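PDB 2X32: cellulose-binding protein, which binds a polyisoprenoid lipid, octaprenyl diphosphate, in a YceI-like domain and is implicated in plant cell wall breakdown. Local coordinates for residues G151-T154 with L155-A159. Sequence-based numbering, arbitrary orientation.
With OTP ((2E,6E,10E,14E,18E,22E,26E)-3,7,11,15,19,23,27,31-octamethyldotriaconta-2,6,10,14,18,22,26,30-octaenyl trihydrogen diphosphate), chain C.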
loop_
_atom_site.group_PDB
_atom_site.type_symbol
_atom_site.label_atom_id
_atom_site.label_comp_id
_atom_site.label_asym_id
_atom_site.label_seq_id
_atom_site.Cartn_x
_atom_site.Cartn_y
_atom_site.Cartn_z
ATOM N N GLY A 151 5.042 16.786 -7.482
ATOM C CA GLY A 151 4.512 17.009 -6.167
ATOM C C GLY A 151 5.598 16.995 -5.106
ATOM O O GLY A 151 5.552 17.766 -4.162
ATOM N N ILE A 152 6.534 16.069 -5.216
ATOM C CA ILE A 152 7.684 16.044 -4.304
ATOM C C ILE A 152 8.479 17.343 -4.410
ATOM O O ILE A 152 8.860 17.910 -3.391
ATOM C CB ILE A 152 8.557 14.789 -4.555
ATOM C CG1 ILE A 152 7.763 13.544 -4.171
ATOM C CG2 ILE A 152 9.839 14.860 -3.719
ATOM C CD1 ILE A 152 8.514 12.241 -4.335
ATOM N N GLU A 153 8.623 17.871 -5.621
ATOM C CA GLU A 153 9.350 19.127 -5.796
ATOM C C GLU A 153 8.596 20.279 -5.141
ATOM O O GLU A 153 9.225 21.146 -4.522
ATOM C CB GLU A 153 9.608 19.396 -7.258
ATOM C CG GLU A 153 10.418 20.663 -7.520
ATOM C CD GLU A 153 11.797 20.656 -6.896
ATOM O OE1 GLU A 153 12.259 19.590 -6.413
ATOM O OE2 GLU A 153 12.441 21.737 -6.914
ATOM N N THR A 154 7.277 20.278 -5.228
ATOM C CA THR A 154 6.465 21.284 -4.510
ATOM C C THR A 154 6.693 21.194 -3.024
ATOM O O THR A 154 7.021 22.208 -2.369
ATOM C CB THR A 154 4.953 21.125 -4.840
ATOM O OG1 THR A 154 4.837 21.315 -6.249
ATOM C CG2 THR A 154 4.072 22.117 -4.088
ATOM N N LEU A 155 6.639 19.977 -2.469
ATOM C CA LEU A 155 6.903 19.802 -1.032
ATOM C C LEU A 155 8.316 20.264 -0.672
ATOM O O LEU A 155 8.514 20.888 0.361
ATOM C CB LEU A 155 6.748 18.339 -0.629
ATOM C CG LEU A 155 5.330 17.745 -0.741
ATOM C CD1 LEU A 155 5.331 16.267 -0.360
ATOM C CD2 LEU A 155 4.409 18.491 0.108
ATOM N N ARG A 156 9.281 19.966 -1.539
ATOM C CA ARG A 156 10.687 20.336 -1.283
ATOM C C ARG A 156 10.813 21.844 -1.214
ATOM O O ARG A 156 11.446 22.391 -0.269
ATOM C CB ARG A 156 11.627 19.742 -2.341
ATOM C CG ARG A 156 13.076 19.980 -2.025
ATOM C CD ARG A 156 13.987 19.405 -3.078
ATOM N NE ARG A 156 13.942 20.138 -4.337
ATOM C CZ ARG A 156 14.546 21.316 -4.531
ATOM N NH1 ARG A 156 15.195 21.930 -3.549
ATOM N NH2 ARG A 156 14.488 21.904 -5.711
ATOM N N ASN A 157 10.249 22.512 -2.223
ATOM C CA ASN A 157 10.374 23.957 -2.343
ATOM C C ASN A 157 9.607 24.653 -1.215
ATOM O O ASN A 157 10.081 25.682 -0.683
ATOM C CB ASN A 157 9.929 24.430 -3.725
ATOM C CG ASN A 157 10.950 24.121 -4.813
ATOM O OD1 ASN A 157 10.612 23.581 -5.866
ATOM N ND2 ASN A 157 12.203 24.535 -4.594
ATOM N N LEU A 158 8.475 24.088 -0.781
ATOM C CA LEU A 158 7.703 24.661 0.311
ATOM C C LEU A 158 8.438 24.583 1.646
ATOM O O LEU A 158 8.287 25.462 2.500
ATOM C CB LEU A 158 6.360 23.983 0.470
ATOM C CG LEU A 158 5.261 24.400 -0.486
ATOM C CD1 LEU A 158 4.070 23.493 -0.365
ATOM C CD2 LEU A 158 4.898 25.877 -0.271
ATOM N N ALA A 159 9.214 23.515 1.803
ATOM C CA ALA A 159 10.024 23.279 3.002
ATOM C C ALA A 159 11.417 23.891 2.962
ATOM O O ALA A 159 12.187 23.740 3.925
ATOM C CB ALA A 159 10.153 21.790 3.185
HETATM O O7 OTP C . 12.309 19.401 6.944
HETATM P P2 OTP C . 11.022 20.154 7.158
HETATM O O5 OTP C . 11.151 21.638 6.866
HETATM O O6 OTP C . 10.317 19.830 8.448
HETATM O O4 OTP C . 10.055 19.616 5.934
HETATM P P1 OTP C . 8.737 18.692 6.069
HETATM O O2 OTP C . 9.261 17.281 6.257
HETATM O O3 OTP C . 7.630 19.278 6.920
HETATM O O1 OTP C . 8.090 18.563 4.590
HETATM C C40 OTP C . 8.823 17.796 3.614
HETATM C C39 OTP C . 7.990 16.601 3.133
HETATM C C37 OTP C . 8.469 15.375 3.035
HETATM C C38 OTP C . 9.880 14.902 3.410
HETATM C C36 OTP C . 7.573 14.266 2.492
HETATM C C35 OTP C . 7.919 13.801 1.102
HETATM C C34 OTP C . 7.029 12.616 0.680
HETATM C C32 OTP C . 7.411 11.591 -0.091
HETATM C C33 OTP C . 8.817 11.425 -0.561
HETATM C C31 OTP C . 6.387 10.473 -0.334
HETATM C C30 OTP C . 6.048 10.120 -1.760
HETATM C C29 OTP C . 5.105 8.925 -1.844
HETATM C C27 OTP C . 5.154 7.992 -2.789
HETATM C C28 OTP C . 6.082 8.027 -4.002
HETATM C C26 OTP C . 4.289 6.753 -2.712
HETATM C C25 OTP C . 3.430 6.596 -1.475
HETATM C C24 OTP C . 2.913 5.167 -1.236
HETATM C C22 OTP C . 1.691 4.717 -1.516
HETATM C C23 OTP C . 0.531 5.554 -1.991
HETATM C C21 OTP C . 1.410 3.261 -1.277
HETATM C C20 OTP C . 1.218 2.449 -2.585
HETATM C C19 OTP C . 0.875 0.978 -2.353
HETATM C C17 OTP C . 1.700 -0.058 -2.500
HETATM C C18 OTP C . 3.066 -0.019 -3.091
HETATM C C16 OTP C . 1.231 -1.429 -2.038
HETATM C C15 OTP C . 1.197 -2.439 -3.148
HETATM C C14 OTP C . 0.406 -3.664 -2.761
HETATM C C12 OTP C . 0.695 -4.930 -3.148
HETATM C C13 OTP C . 1.928 -5.259 -3.989
HETATM C C11 OTP C . -0.158 -6.097 -2.770
HETATM C C10 OTP C . -1.242 -5.874 -1.794
HETATM C C9 OTP C . -1.919 -7.127 -1.235
HETATM C C7 OTP C . -3.132 -7.600 -1.563
HETATM C C8 OTP C . -4.141 -6.916 -2.465
HETATM C C6 OTP C . -3.567 -8.909 -0.948
HETATM C C5 OTP C . -3.357 -10.116 -1.843
HETATM C C4 OTP C . -3.888 -11.385 -1.244
HETATM C C2 OTP C . -3.290 -12.571 -1.389
HETATM C C3 OTP C . -2.049 -12.898 -2.146
HETATM C C1 OTP C . -3.949 -13.765 -0.758
#
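E153 and R156 meet one turn apart on helix 149-158 and form an i to i+3 salt bridge. Their side chains run side by side. R156 NE donates to E153 OE1 at 2.7 Å, from the syn side but 30° out of the carboxylate plane. OE1 lies at the edge of the guanidinium, close to its plane. The second pairing, NH2 to OE2, is modelled as very short and bent, and E153 has two conformers, so its exact geometry is doubtful. The two flat groups are turned 47° from each other. E153 reaches R156 because CG is anti to the backbone N and the chain then bends at chi2 (61°).

I152, L155 and A159 belong to the lipid pocket. I152 CD1 lies 3.9 Å from OTP C33, and L155 CD1 is equally far from OTP C35. A159 CB is 3.5 Å from OTP O4, the oxygen bridging the two phosphates. In this YceI-like fold a curled antiparallel sheet encloses the long isoprenoid chain, and this helix flanks its diphosphate end. K24 NZ hydrogen-bonds the ligand.

Regular i to i+4 backbone bonds set the spacing, among them R156 N to I152 O at 2.8 Å and L158 N to T154 O at 2.9 Å. On the flank, T154 CG2 touches L158 CD1 at 4.0 Å, with both side chains pointing the same way. T154 OG1 bonds back to A150 O. L155 and L158 both pack on R66 of helix 61-72. R156 NH1 is held by L161 O, which gives the guanidinium a second partner beyond E153.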